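Local coordinates for RimK-related lysine biosynthesis protein (Thermococcus kodakarensis, PDB 5K2M) that probably acts as an ATP-dependent, magnesium-requiring ligase of the RimK family, LysX subfamily, in amino-acid biosynthesis, and binds ADP, at residues L115-F125 against N153-F164; E209-A217 against I228-V239. One frame throughout, in Å; residues are numbered along the deposited sequence.

Contact 1 of 2, residues L115-F125 against N153-F164; sequences LGYPLVSKPVF and NPLYGIHYFQEF. With ADP (adenosine-5'-diphosphate), chain O.
Strands 119-122 and 159-163, the central pair of the four-stranded antiparallel sheet in the ATP-grasp domain, meet here beneath the adenine and alpha-phosphate of ADP. Val120 and Gln162 form a hydrogen-bonded pair: Val120 N reaches Gln162 O at 2.8 Å with a nearly straight N-H (172°), and Gln162 N answers to Val120 O. Beyond it, Phe164 N binds Pro118 O, and Pro118 CG rests on Phe164 CB. The face carrying Val120, Lys122 and Gln162 turns to the nucleotide. Lys122 leaves the strand with CG between the backbone N and the carbonyl carbon (chi1 63°), runs beside Tyr160 with Lys122 CG lying 3.5 Å from Tyr160 CD2, at the ring edge, then bends at chi3. That bend delivers NZ to three acceptors: Gln162 OE1 at 2.7 Å, with NZ standing above the amide plane, ADP O2A at 2.7 Å and ADP N7. Gln162 OE1 also accepts from ADP N6 at 3.0 Å, while Gln162 NE2 is held by Asn240, so the amide is fixed in rotation. Glu163 O takes a second N6 hydrogen, and Val120 CG2 packs against the adenine. A methionine replacing Lys122 would probably leave O2A and N7 without this shared donor and Gln162 OE1 without its charged neighbour. On the other face Phe161 CD1 meets Leu119 CD1 at 3.5 Å, and a water joins Ser121 OG to Tyr160 O. Recognition of the adenine amino group by a strand-end carbonyl, with a strand lysine at the phosphate, is typical of the ATP-grasp nucleotide site.

Contact 2 of 2, residues E209-A217 against I228-V239; sequences EVEELSVKA and IDIFESEKGLLV. With MG (magnesium ion), chain Q; ADP (adenosine-5'-diphosphate), chain O.
With CG anti to the backbone N (chi1 -176°), Leu213 points its branched end from helix 209-217 at the sheet, where Leu237 has its CG anti to the carbonyl carbon (chi1 -58°). Leu213 CD2 sits 3.5 Å from Leu237 CB, and CD1 of Leu213 faces Val239 CG2. Leu213 and Val239 slide past each other in opposite directions, Leu213 CG lying 3.8 Å from Val239 CG2. Leu237 CD1 touches Val210 CG1 and also CB and CG of Glu209. One turn further along the helix, Ile230 CD1 comes to Ser214 OG at 3.4 Å, and Ile228 CD1 ends against Ser214 O. Ala217 CB lies beside Ile228 CD1 and Val239 CG2. Ser214 OG folds back onto Val210 O at 2.6 Å; Val210 O also accepts from Ser214 N, the two donors arriving from opposite faces of its carbonyl plane, and Ser174 of strand 170-177 is a further partner of the hydroxyl. The strands belong to a beta hairpin at the edge of the five-stranded antiparallel sheet of the ATP-grasp domain, closed by a type I turn from Ser233 to Gly236 and an ST turn in which Ser233 OG accepts from Lys235 N. The helix axis passes 9.6 Å from that of strand 228-233 and 9.7 Å from that of strand 236-239. Asp229 and Phe231 leave the opposite side of strand 228-233: Asp229 OD2 binds magnesium at 2.0 Å, its carboxylate also held by Arg173 and Arg187, and the Phe231 ring packs against the adenine, Phe231 CE2 lying 3.5 Å from ADP C5.

Overall arrangement
Contact 1 and contact 2 approach one ADP from different sheets of the ATP-grasp domain, their centres about 21 Å apart. The pair 115-125/153-164 meets the adenine amino group and alpha-phosphate, while strand 228-233 of contact 2 supplies Phe231 to the base and Asp229 to a magnesium ion that ADP O1A and O1B also bind. The adenine thus lies between Val120 of one sheet and Phe231 of the other. A salt bridge, Glu163 OE2 to Lys235 NZ at 2.6 Å, ties the strand of contact 1 to the hairpin turn of contact 2. Helix 209-217 covers that hairpin's other face, away from the nucleotide.

Contact 1 of 2, residues L115-F125 against N153-F164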
loop_
_atom_site.group_PDB
_atom_site.type_symbol
_atom_site.label_atom_id
_atom_site.label_comp_id
_atom_site.label_asym_id
_atom_site.label_seq_id
_atom_site.Cartn_x
_atom_site.Cartn_y
_atom_site.Cartn_z
ATOM N N LEU A 115 38.831 2.137 -44.546
ATOM C CA LEU A 115 38.225 1.382 -45.629
ATOM C C LEU A 115 38.547 1.950 -47.000
ATOM O O LEU A 115 38.455 1.246 -48.006
ATOM C CB LEU A 115 36.708 1.364 -45.440
ATOM C CG LEU A 115 36.015 0.151 -44.804
ATOM C CD1 LEU A 115 36.904 -0.724 -43.946
ATOM C CD2 LEU A 115 34.782 0.596 -44.043
ATOM N N GLY A 116 38.912 3.225 -47.055
ATOM C CA GLY A 116 39.066 3.900 -48.338
ATOM C C GLY A 116 37.737 4.002 -49.068
ATOM O O GLY A 116 36.687 3.617 -48.544
ATOM N N TYR A 117 37.785 4.520 -50.283
ATOM C CA TYR A 117 36.597 4.708 -51.091
ATOM C C TYR A 117 36.791 3.869 -52.319
ATOM O O TYR A 117 37.905 3.708 -52.760
ATOM C CB TYR A 117 36.454 6.164 -51.534
ATOM C CG TYR A 117 36.116 7.161 -50.443
ATOM C CD1 TYR A 117 34.823 7.249 -49.918
ATOM C CD2 TYR A 117 37.084 8.055 -49.968
ATOM C CE1 TYR A 117 34.508 8.187 -48.933
ATOM C CE2 TYR A 117 36.784 8.984 -48.989
ATOM C CZ TYR A 117 35.501 9.059 -48.478
ATOM O OH TYR A 117 35.231 9.995 -47.508
ATOM N N PRO A 118 35.709 3.355 -52.904
ATOM C CA PRO A 118 34.340 3.569 -52.468
ATOM C C PRO A 118 33.968 2.601 -51.367
ATOM O O PRO A 118 34.558 1.535 -51.252
ATOM C CB PRO A 118 33.531 3.292 -53.732
ATOM C CG PRO A 118 34.350 2.322 -54.497
ATOM C CD PRO A 118 35.780 2.482 -54.087
ATOM N N LEU A 119 32.995 2.974 -50.561
ATOM C CA LEU A 119 32.534 2.101 -49.505
ATOM C C LEU A 119 31.024 1.956 -49.590
ATOM O O LEU A 119 30.353 2.682 -50.327
ATOM C CB LEU A 119 33.005 2.596 -48.131
ATOM C CG LEU A 119 32.724 4.044 -47.736
ATOM C CD1 LEU A 119 31.302 4.174 -47.223
ATOM C CD2 LEU A 119 33.687 4.495 -46.657
ATOM N N VAL A 120 30.510 0.987 -48.840
ATOM C CA VAL A 120 29.103 0.682 -48.821
ATOM C C VAL A 120 28.535 0.972 -47.442
ATOM O O VAL A 120 29.058 0.512 -46.425
ATOM C CB VAL A 120 28.855 -0.784 -49.220
ATOM C CG1 VAL A 120 27.405 -1.163 -48.995
ATOM C CG2 VAL A 120 29.256 -0.996 -50.683
ATOM N N SER A 121 27.466 1.759 -47.441
ATOM C CA SER A 121 26.710 2.091 -46.255
ATOM C C SER A 121 25.419 1.270 -46.272
ATOM O O SER A 121 24.767 1.158 -47.311
ATOM C CB SER A 121 26.353 3.579 -46.281
ATOM O OG SER A 121 25.483 3.899 -45.219
ATOM N N LYS A 122 25.040 0.713 -45.134
ATOM C CA LYS A 122 23.791 -0.031 -45.065
ATOM C C LYS A 122 23.268 -0.045 -43.645
ATOM O O LYS A 122 24.061 -0.018 -42.702
ATOM C CB LYS A 122 23.981 -1.458 -45.587
ATOM C CG LYS A 122 24.937 -2.287 -44.774
ATOM C CD LYS A 122 25.057 -3.697 -45.315
ATOM C CE LYS A 122 25.971 -3.807 -46.516
ATOM N NZ LYS A 122 26.340 -5.231 -46.804
ATOM N N PRO A 123 21.931 -0.051 -43.488
ATOM C CA PRO A 123 21.334 -0.065 -42.167
ATOM C C PRO A 123 21.443 -1.455 -41.558
ATOM O O PRO A 123 21.492 -2.470 -42.270
ATOM C CB PRO A 123 19.874 0.310 -42.429
ATOM C CG PRO A 123 19.609 -0.213 -43.802
ATOM C CD PRO A 123 20.913 -0.146 -44.550
ATOM N N VAL A 124 21.476 -1.479 -40.243
ATOM C CA VAL A 124 21.795 -2.685 -39.515
ATOM C C VAL A 124 20.645 -3.721 -39.546
ATOM O O VAL A 124 20.877 -4.927 -39.477
ATOM C CB VAL A 124 22.253 -2.271 -38.093
ATOM C CG1 VAL A 124 21.069 -2.016 -37.159
ATOM C CG2 VAL A 124 23.214 -3.280 -37.538
ATOM N N PHE A 125 19.409 -3.260 -39.728
ATOM C CA PHE A 125 18.245 -4.138 -39.607
ATOM C C PHE A 125 17.508 -4.365 -40.921
ATOM O O PHE A 125 16.473 -5.038 -40.942
ATOM C CB PHE A 125 17.269 -3.573 -38.573
ATOM C CG PHE A 125 16.682 -2.262 -38.963
ATOM C CD1 PHE A 125 17.329 -1.076 -38.638
ATOM C CD2 PHE A 125 15.501 -2.204 -39.676
ATOM C CE1 PHE A 125 16.806 0.136 -39.014
ATOM C CE2 PHE A 125 14.958 -0.989 -40.042
ATOM C CZ PHE A 125 15.608 0.184 -39.713
ATOM N N ASN A 153 14.208 6.664 -36.738
ATOM C CA ASN A 153 14.597 5.413 -36.098
ATOM C C ASN A 153 16.032 5.524 -35.526
ATOM O O ASN A 153 16.989 5.692 -36.281
ATOM C CB ASN A 153 14.438 4.240 -37.091
ATOM C CG ASN A 153 14.436 2.867 -36.414
ATOM O OD1 ASN A 153 13.758 1.933 -36.843
ATOM N ND2 ASN A 153 15.216 2.733 -35.389
ATOM N N PRO A 154 16.178 5.412 -34.188
ATOM C CA PRO A 154 17.500 5.474 -33.539
ATOM C C PRO A 154 18.523 4.468 -34.090
ATOM O O PRO A 154 19.718 4.736 -34.102
ATOM C CB PRO A 154 17.207 5.171 -32.064
ATOM C CG PRO A 154 15.729 5.271 -31.894
ATOM C CD PRO A 154 15.089 5.116 -33.235
ATOM N N LEU A 155 18.047 3.302 -34.498
ATOM C CA LEU A 155 18.856 2.320 -35.234
ATOM C C LEU A 155 19.624 2.848 -36.454
ATOM O O LEU A 155 20.661 2.287 -36.802
ATOM C CB LEU A 155 18.003 1.108 -35.640
ATOM C CG LEU A 155 18.103 -0.203 -34.838
ATOM C CD1 LEU A 155 18.701 -0.077 -33.439
ATOM C CD2 LEU A 155 16.733 -0.855 -34.792
ATOM N N TYR A 156 19.138 3.906 -37.097
ATOM C CA TYR A 156 19.887 4.505 -38.193
ATOM C C TYR A 156 21.077 5.290 -37.680
ATOM O O TYR A 156 21.843 5.796 -38.477
ATOM C CB TYR A 156 19.014 5.437 -39.035
ATOM C CG TYR A 156 17.953 4.727 -39.814
ATOM C CD1 TYR A 156 18.274 3.656 -40.627
ATOM C CD2 TYR A 156 16.625 5.132 -39.755
ATOM C CE1 TYR A 156 17.302 2.989 -41.352
ATOM C CE2 TYR A 156 15.646 4.474 -40.485
ATOM C CZ TYR A 156 15.992 3.404 -41.283
ATOM O OH TYR A 156 15.043 2.715 -42.007
ATOM N N GLY A 157 21.200 5.427 -36.360
ATOM C CA GLY A 157 22.366 6.038 -35.739
ATOM C C GLY A 157 23.488 5.049 -35.425
ATOM O O GLY A 157 24.515 5.431 -34.864
ATOM N N ILE A 158 23.290 3.776 -35.760
ATOM C CA ILE A 158 24.367 2.794 -35.722
ATOM C C ILE A 158 24.904 2.706 -37.150
ATOM O O ILE A 158 24.204 2.258 -38.071
ATOM C CB ILE A 158 23.866 1.417 -35.249
ATOM C CG1 ILE A 158 23.018 1.558 -33.980
ATOM C CG2 ILE A 158 25.036 0.472 -35.022
ATOM C CD1 ILE A 158 23.691 2.270 -32.826
ATOM N N HIS A 159 26.143 3.143 -37.333
ATOM C CA HIS A 159 26.713 3.311 -38.667
ATOM C C HIS A 159 27.616 2.158 -39.043
ATOM O O HIS A 159 28.718 2.028 -38.505
ATOM C CB HIS A 159 27.476 4.620 -38.740
ATOM C CG HIS A 159 26.618 5.810 -38.489
ATOM N ND1 HIS A 159 25.766 6.323 -39.442
ATOM C CD2 HIS A 159 26.444 6.563 -37.382
ATOM C CE1 HIS A 159 25.116 7.354 -38.936
ATOM N NE2 HIS A 159 25.518 7.528 -37.691
ATOM N N TYR A 160 27.140 1.340 -39.984
ATOM C CA TYR A 160 27.805 0.120 -40.414
ATOM C C TYR A 160 28.178 0.246 -41.874
ATOM O O TYR A 160 27.336 0.615 -42.722
ATOM C CB TYR A 160 26.861 -1.071 -40.213
ATOM C CG TYR A 160 27.367 -2.393 -40.741
ATOM C CD1 TYR A 160 28.154 -3.222 -39.965
ATOM C CD2 TYR A 160 27.046 -2.811 -42.029
ATOM C CE1 TYR A 160 28.605 -4.442 -40.448
ATOM C CE2 TYR A 160 27.494 -4.018 -42.528
ATOM C CZ TYR A 160 28.257 -4.840 -41.732
ATOM O OH TYR A 160 28.688 -6.042 -42.240
ATOM N N PHE A 161 29.439 -0.068 -42.169
ATOM C CA PHE A 161 30.014 0.135 -43.496
ATOM C C PHE A 161 30.861 -1.067 -43.902
ATOM O O PHE A 161 31.440 -1.719 -43.061
ATOM C CB PHE A 161 30.956 1.343 -43.491
ATOM C CG PHE A 161 30.298 2.653 -43.205
ATOM C CD1 PHE A 161 29.724 3.394 -44.224
ATOM C CD2 PHE A 161 30.300 3.181 -41.924
ATOM C CE1 PHE A 161 29.152 4.631 -43.972
ATOM C CE2 PHE A 161 29.719 4.413 -41.667
ATOM C CZ PHE A 161 29.146 5.138 -42.692
ATOM N N GLN A 162 30.932 -1.333 -45.199
ATOM C CA GLN A 162 31.872 -2.297 -45.758
ATOM C C GLN A 162 32.671 -1.648 -46.871
ATOM O O GLN A 162 32.243 -0.657 -47.445
ATOM C CB GLN A 162 31.132 -3.488 -46.362
ATOM C CG GLN A 162 30.452 -4.403 -45.364
ATOM C CD GLN A 162 29.663 -5.498 -46.063
ATOM O OE1 GLN A 162 28.989 -5.241 -47.045
ATOM N NE2 GLN A 162 29.742 -6.717 -45.555
ATOM N N GLU A 163 33.839 -2.204 -47.164
ATOM C CA GLU A 163 34.514 -1.935 -48.432
ATOM C C GLU A 163 33.578 -2.291 -49.581
ATOM O O GLU A 163 32.831 -3.264 -49.488
ATOM C CB GLU A 163 35.797 -2.770 -48.556
ATOM C CG GLU A 163 35.559 -4.271 -48.650
ATOM C CD GLU A 163 36.839 -5.086 -48.725
ATOM O OE1 GLU A 163 37.870 -4.560 -49.175
ATOM O OE2 GLU A 163 36.823 -6.261 -48.316
ATOM N N PHE A 164 33.618 -1.525 -50.668
ATOM C CA PHE A 164 32.876 -1.916 -51.867
ATOM C C PHE A 164 33.600 -3.084 -52.523
ATOM O O PHE A 164 34.768 -2.976 -52.898
ATOM C CB PHE A 164 32.737 -0.764 -52.851
ATOM C CG PHE A 164 32.058 -1.144 -54.144
ATOM C CD1 PHE A 164 30.681 -1.330 -54.198
ATOM C CD2 PHE A 164 32.789 -1.295 -55.313
ATOM C CE1 PHE A 164 30.053 -1.672 -55.385
ATOM C CE2 PHE A 164 32.161 -1.626 -56.505
ATOM C CZ PHE A 164 30.794 -1.828 -56.540
HETATM P PB ADP O . 20.147 -6.823 -47.550
HETATM O O1B ADP O . 20.075 -7.817 -48.676
HETATM O O2B ADP O . 19.376 -5.549 -47.797
HETATM O O3B ADP O . 19.860 -7.376 -46.176
HETATM P PA ADP O . 22.955 -6.949 -48.248
HETATM O O1A ADP O . 22.733 -8.413 -48.571
HETATM O O2A ADP O . 24.171 -6.640 -47.436
HETATM O O3A ADP O . 21.679 -6.296 -47.524
HETATM O "O5'" ADP O . 23.041 -6.109 -49.611
HETATM C "C5'" ADP O . 22.141 -6.329 -50.674
HETATM C "C4'" ADP O . 22.913 -6.555 -51.963
HETATM O "O4'" ADP O . 23.709 -5.400 -52.252
HETATM C "C3'" ADP O . 23.867 -7.740 -51.944
HETATM O "O3'" ADP O . 23.218 -8.954 -52.354
HETATM C "C2'" ADP O . 24.927 -7.289 -52.930
HETATM O "O2'" ADP O . 24.539 -7.533 -54.281
HETATM C "C1'" ADP O . 24.981 -5.791 -52.752
HETATM N N9 ADP O . 26.018 -5.432 -51.774
HETATM C C8 ADP O . 25.849 -5.288 -50.443
HETATM N N7 ADP O . 27.003 -4.974 -49.827
HETATM C C5 ADP O . 27.943 -4.930 -50.790
HETATM C C6 ADP O . 29.374 -4.636 -50.841
HETATM N N6 ADP O . 30.052 -4.335 -49.713
HETATM N N1 ADP O . 29.974 -4.684 -52.048
HETATM C C2 ADP O . 29.313 -4.984 -53.174
HETATM N N3 ADP O . 28.010 -5.261 -53.210
HETATM C C4 ADP O . 27.290 -5.241 -52.069
HETATM O O HOH W 1 26.173 3.205 -42.842
HETATM O O HOH W 2 26.909 -7.042 -44.134
HETATM O O HOH W 3 24.675 1.952 -41.052
HETATM O O HOH W 4 21.830 1.141 -38.878
#

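Contact 2 of 2, residues E209-A217 against I228-V239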
loop_
_atom_site.group_PDB
_atom_site.type_symbol
_atom_site.label_atom_id
_atom_site.label_comp_id
_atom_site.label_asym_id
_atom_site.label_seq_id
_atom_site.Cartn_x
_atom_site.Cartn_y
_atom_site.Cartn_z
ATOM N N GLU A 209 32.973 -25.021 -53.382
ATOM C CA GLU A 209 33.508 -24.064 -52.420
ATOM C C GLU A 209 32.428 -23.291 -51.654
ATOM O O GLU A 209 32.587 -23.018 -50.469
ATOM C CB GLU A 209 34.422 -23.077 -53.138
ATOM C CG GLU A 209 35.486 -22.470 -52.250
ATOM C CD GLU A 209 36.580 -21.808 -53.057
ATOM O OE1 GLU A 209 37.102 -22.458 -53.990
ATOM O OE2 GLU A 209 36.905 -20.639 -52.758
ATOM N N VAL A 210 31.329 -22.946 -52.314
ATOM C CA VAL A 210 30.295 -22.180 -51.625
ATOM C C VAL A 210 29.583 -23.070 -50.608
ATOM O O VAL A 210 29.169 -22.584 -49.551
ATOM C CB VAL A 210 29.296 -21.425 -52.553
ATOM C CG1 VAL A 210 29.984 -20.906 -53.804
ATOM C CG2 VAL A 210 28.068 -22.259 -52.889
ATOM N N GLU A 211 29.469 -24.365 -50.910
ATOM C CA GLU A 211 28.822 -25.302 -49.987
ATOM C C GLU A 211 29.544 -25.347 -48.645
ATOM O O GLU A 211 28.914 -25.211 -47.589
ATOM C CB GLU A 211 28.726 -26.717 -50.587
ATOM C CG GLU A 211 28.295 -27.777 -49.577
ATOM C CD GLU A 211 27.917 -29.108 -50.204
ATOM O OE1 GLU A 211 27.905 -29.214 -51.453
ATOM O OE2 GLU A 211 27.638 -30.054 -49.432
ATOM N N GLU A 212 30.857 -25.540 -48.695
ATOM C CA GLU A 212 31.676 -25.629 -47.489
ATOM C C GLU A 212 31.707 -24.320 -46.727
ATOM O O GLU A 212 31.611 -24.311 -45.505
ATOM C CB GLU A 212 33.103 -26.048 -47.843
ATOM C CG GLU A 212 34.029 -26.197 -46.646
ATOM C CD GLU A 212 35.443 -26.597 -47.038
ATOM O OE1 GLU A 212 36.383 -26.152 -46.346
ATOM O OE2 GLU A 212 35.620 -27.344 -48.035
ATOM N N LEU A 213 31.863 -23.212 -47.440
ATOM C CA LEU A 213 31.823 -21.891 -46.805
ATOM C C LEU A 213 30.454 -21.611 -46.170
ATOM O O LEU A 213 30.364 -21.064 -45.066
ATOM C CB LEU A 213 32.152 -20.797 -47.826
ATOM C CG LEU A 213 32.232 -19.365 -47.295
ATOM C CD1 LEU A 213 33.334 -19.243 -46.250
ATOM C CD2 LEU A 213 32.488 -18.411 -48.451
ATOM N N SER A 214 29.395 -21.986 -46.873
ATOM C CA SER A 214 28.031 -21.812 -46.373
ATOM C C SER A 214 27.806 -22.562 -45.058
ATOM O O SER A 214 27.238 -21.999 -44.112
ATOM C CB SER A 214 27.017 -22.276 -47.410
ATOM O OG SER A 214 27.067 -21.444 -48.554
ATOM N N VAL A 215 28.258 -23.817 -44.996
ATOM C CA VAL A 215 28.103 -24.617 -43.783
ATOM C C VAL A 215 28.876 -23.982 -42.622
ATOM O O VAL A 215 28.369 -23.906 -41.506
ATOM C CB VAL A 215 28.543 -26.095 -43.989
ATOM C CG1 VAL A 215 28.574 -26.856 -42.666
ATOM C CG2 VAL A 215 27.606 -26.813 -44.953
ATOM N N LYS A 216 30.094 -23.522 -42.892
ATOM C CA LYS A 216 30.920 -22.871 -41.869
ATOM C C LYS A 216 30.281 -21.583 -41.356
ATOM O O LYS A 216 30.323 -21.304 -40.163
ATOM C CB LYS A 216 32.327 -22.574 -42.399
ATOM C CG LYS A 216 33.302 -23.742 -42.304
ATOM C CD LYS A 216 34.562 -23.442 -43.107
ATOM C CE LYS A 216 35.714 -24.380 -42.773
ATOM N NZ LYS A 216 36.431 -23.940 -41.539
ATOM N N ALA A 217 29.694 -20.803 -42.259
ATOM C CA ALA A 217 28.966 -19.602 -41.866
ATOM C C ALA A 217 27.803 -19.965 -40.946
ATOM O O ALA A 217 27.572 -19.303 -39.936
ATOM C CB ALA A 217 28.456 -18.861 -43.091
ATOM N N ILE A 228 22.097 -17.446 -46.673
ATOM C CA ILE A 228 23.386 -16.815 -46.550
ATOM C C ILE A 228 23.715 -16.108 -47.863
ATOM O O ILE A 228 23.433 -16.645 -48.934
ATOM C CB ILE A 228 24.445 -17.876 -46.211
ATOM C CG1 ILE A 228 24.010 -18.628 -44.944
ATOM C CG2 ILE A 228 25.817 -17.221 -46.030
ATOM C CD1 ILE A 228 24.687 -19.953 -44.740
ATOM N N ASP A 229 24.269 -14.896 -47.764
ATOM C CA ASP A 229 24.718 -14.114 -48.930
ATOM C C ASP A 229 26.243 -14.112 -49.039
ATOM O O ASP A 229 26.925 -13.686 -48.111
ATOM C CB ASP A 229 24.286 -12.656 -48.815
ATOM C CG ASP A 229 22.778 -12.475 -48.806
ATOM O OD1 ASP A 229 22.040 -13.432 -48.504
ATOM O OD2 ASP A 229 22.336 -11.339 -49.089
ATOM N N ILE A 230 26.764 -14.539 -50.188
ATOM C CA ILE A 230 28.204 -14.664 -50.400
ATOM C C ILE A 230 28.637 -13.821 -51.613
ATOM O O ILE A 230 27.900 -13.722 -52.591
ATOM C CB ILE A 230 28.588 -16.156 -50.578
ATOM C CG1 ILE A 230 28.390 -16.909 -49.257
ATOM C CG2 ILE A 230 30.025 -16.311 -51.051
ATOM C CD1 ILE A 230 28.376 -18.423 -49.385
ATOM N N PHE A 231 29.816 -13.198 -51.527
ATOM C CA PHE A 231 30.387 -12.437 -52.642
ATOM C C PHE A 231 31.633 -13.107 -53.197
ATOM O O PHE A 231 32.497 -13.549 -52.437
ATOM C CB PHE A 231 30.835 -11.038 -52.210
ATOM C CG PHE A 231 29.747 -10.160 -51.642
ATOM C CD1 PHE A 231 28.404 -10.446 -51.814
ATOM C CD2 PHE A 231 30.101 -9.002 -50.952
ATOM C CE1 PHE A 231 27.438 -9.610 -51.305
ATOM C CE2 PHE A 231 29.137 -8.160 -50.435
ATOM C CZ PHE A 231 27.798 -8.465 -50.612
ATOM N N GLU A 232 31.734 -13.154 -54.521
ATOM C CA GLU A 232 32.994 -13.478 -55.188
ATOM C C GLU A 232 33.792 -12.191 -55.332
ATOM O O GLU A 232 33.244 -11.166 -55.732
ATOM C CB GLU A 232 32.749 -14.091 -56.570
ATOM C CG GLU A 232 31.980 -15.407 -56.527
ATOM C CD GLU A 232 31.271 -15.722 -57.828
ATOM O OE1 GLU A 232 30.263 -15.050 -58.147
ATOM O OE2 GLU A 232 31.718 -16.651 -58.528
ATOM N N SER A 233 35.076 -12.249 -54.989
ATOM C CA SER A 233 35.976 -11.112 -55.121
ATOM C C SER A 233 37.347 -11.606 -55.539
ATOM O O SER A 233 37.618 -12.806 -55.483
ATOM C CB SER A 233 36.087 -10.366 -53.792
ATOM O OG SER A 233 36.882 -11.088 -52.875
ATOM N N GLU A 234 38.213 -10.671 -55.926
ATOM C CA GLU A 234 39.596 -10.986 -56.301
ATOM C C GLU A 234 40.362 -11.713 -55.186
ATOM O O GLU A 234 41.369 -12.355 -55.452
ATOM C CB GLU A 234 40.352 -9.714 -56.746
ATOM C CG GLU A 234 40.595 -8.675 -55.651
ATOM C CD GLU A 234 41.035 -7.310 -56.189
ATOM O OE1 GLU A 234 41.697 -7.261 -57.248
ATOM O OE2 GLU A 234 40.724 -6.277 -55.546
ATOM N N LYS A 235 39.879 -11.617 -53.948
ATOM C CA LYS A 235 40.481 -12.329 -52.813
ATOM C C LYS A 235 39.681 -13.571 -52.397
ATOM O O LYS A 235 39.819 -14.053 -51.280
ATOM C CB LYS A 235 40.691 -11.382 -51.615
ATOM C CG LYS A 235 39.480 -10.560 -51.195
ATOM C CD LYS A 235 39.806 -9.675 -50.003
ATOM C CE LYS A 235 38.727 -8.618 -49.786
ATOM N NZ LYS A 235 38.908 -7.881 -48.505
ATOM N N GLY A 236 38.866 -14.100 -53.304
ATOM C CA GLY A 236 38.063 -15.281 -53.018
ATOM C C GLY A 236 36.696 -14.936 -52.450
ATOM O O GLY A 236 36.266 -13.771 -52.454
ATOM N N LEU A 237 36.023 -15.960 -51.945
ATOM C CA LEU A 237 34.662 -15.826 -51.451
ATOM C C LEU A 237 34.616 -15.142 -50.082
ATOM O O LEU A 237 35.466 -15.382 -49.227
ATOM C CB LEU A 237 33.988 -17.196 -51.384
ATOM C CG LEU A 237 33.920 -17.950 -52.716
ATOM C CD1 LEU A 237 33.376 -19.353 -52.487
ATOM C CD2 LEU A 237 33.077 -17.206 -53.740
ATOM N N LEU A 238 33.625 -14.277 -49.897
ATOM C CA LEU A 238 33.416 -13.584 -48.627
ATOM C C LEU A 238 31.955 -13.729 -48.235
ATOM O O LEU A 238 31.065 -13.635 -49.092
ATOM C CB LEU A 238 33.744 -12.088 -48.758
ATOM C CG LEU A 238 35.057 -11.708 -49.444
ATOM C CD1 LEU A 238 35.016 -10.281 -49.965
ATOM C CD2 LEU A 238 36.237 -11.913 -48.499
ATOM N N VAL A 239 31.712 -13.937 -46.944
ATOM C CA VAL A 239 30.355 -13.996 -46.428
ATOM C C VAL A 239 29.931 -12.582 -46.071
ATOM O O VAL A 239 30.621 -11.898 -45.334
ATOM C CB VAL A 239 30.246 -14.903 -45.195
ATOM C CG1 VAL A 239 28.808 -14.922 -44.687
ATOM C CG2 VAL A 239 30.714 -16.308 -45.542
HETATM MG MG MG Q . 21.187 -9.736 -48.672
HETATM P PB ADP O . 20.147 -6.823 -47.550
HETATM O O1B ADP O . 20.075 -7.817 -48.676
HETATM O O2B ADP O . 19.376 -5.549 -47.797
HETATM O O3B ADP O . 19.860 -7.376 -46.176
HETATM P PA ADP O . 22.955 -6.949 -48.248
HETATM O O1A ADP O . 22.733 -8.413 -48.571
HETATM O O2A ADP O . 24.171 -6.640 -47.436
HETATM O O3A ADP O . 21.679 -6.296 -47.524
HETATM O "O5'" ADP O . 23.041 -6.109 -49.611
HETATM C "C5'" ADP O . 22.141 -6.329 -50.674
HETATM C "C4'" ADP O . 22.913 -6.555 -51.963
HETATM O "O4'" ADP O . 23.709 -5.400 -52.252
HETATM C "C3'" ADP O . 23.867 -7.740 -51.944
HETATM O "O3'" ADP O . 23.218 -8.954 -52.354
HETATM C "C2'" ADP O . 24.927 -7.289 -52.930
HETATM O "O2'" ADP O . 24.539 -7.533 -54.281
HETATM C "C1'" ADP O . 24.981 -5.791 -52.752
HETATM N N9 ADP O . 26.018 -5.432 -51.774
HETATM C C8 ADP O . 25.849 -5.288 -50.443
HETATM N N7 ADP O . 27.003 -4.974 -49.827
HETATM C C5 ADP O . 27.943 -4.930 -50.790
HETATM C C6 ADP O . 29.374 -4.636 -50.841
HETATM N N6 ADP O . 30.052 -4.335 -49.713
HETATM N N1 ADP O . 29.974 -4.684 -52.048
HETATM C C2 ADP O . 29.313 -4.984 -53.174
HETATM N N3 ADP O . 28.010 -5.261 -53.210
HETATM C C4 ADP O . 27.290 -5.241 -52.069
HETATM O O HOH W 5 37.665 -18.403 -52.140
HETATM O O HOH W 6 21.186 -9.645 -50.822
#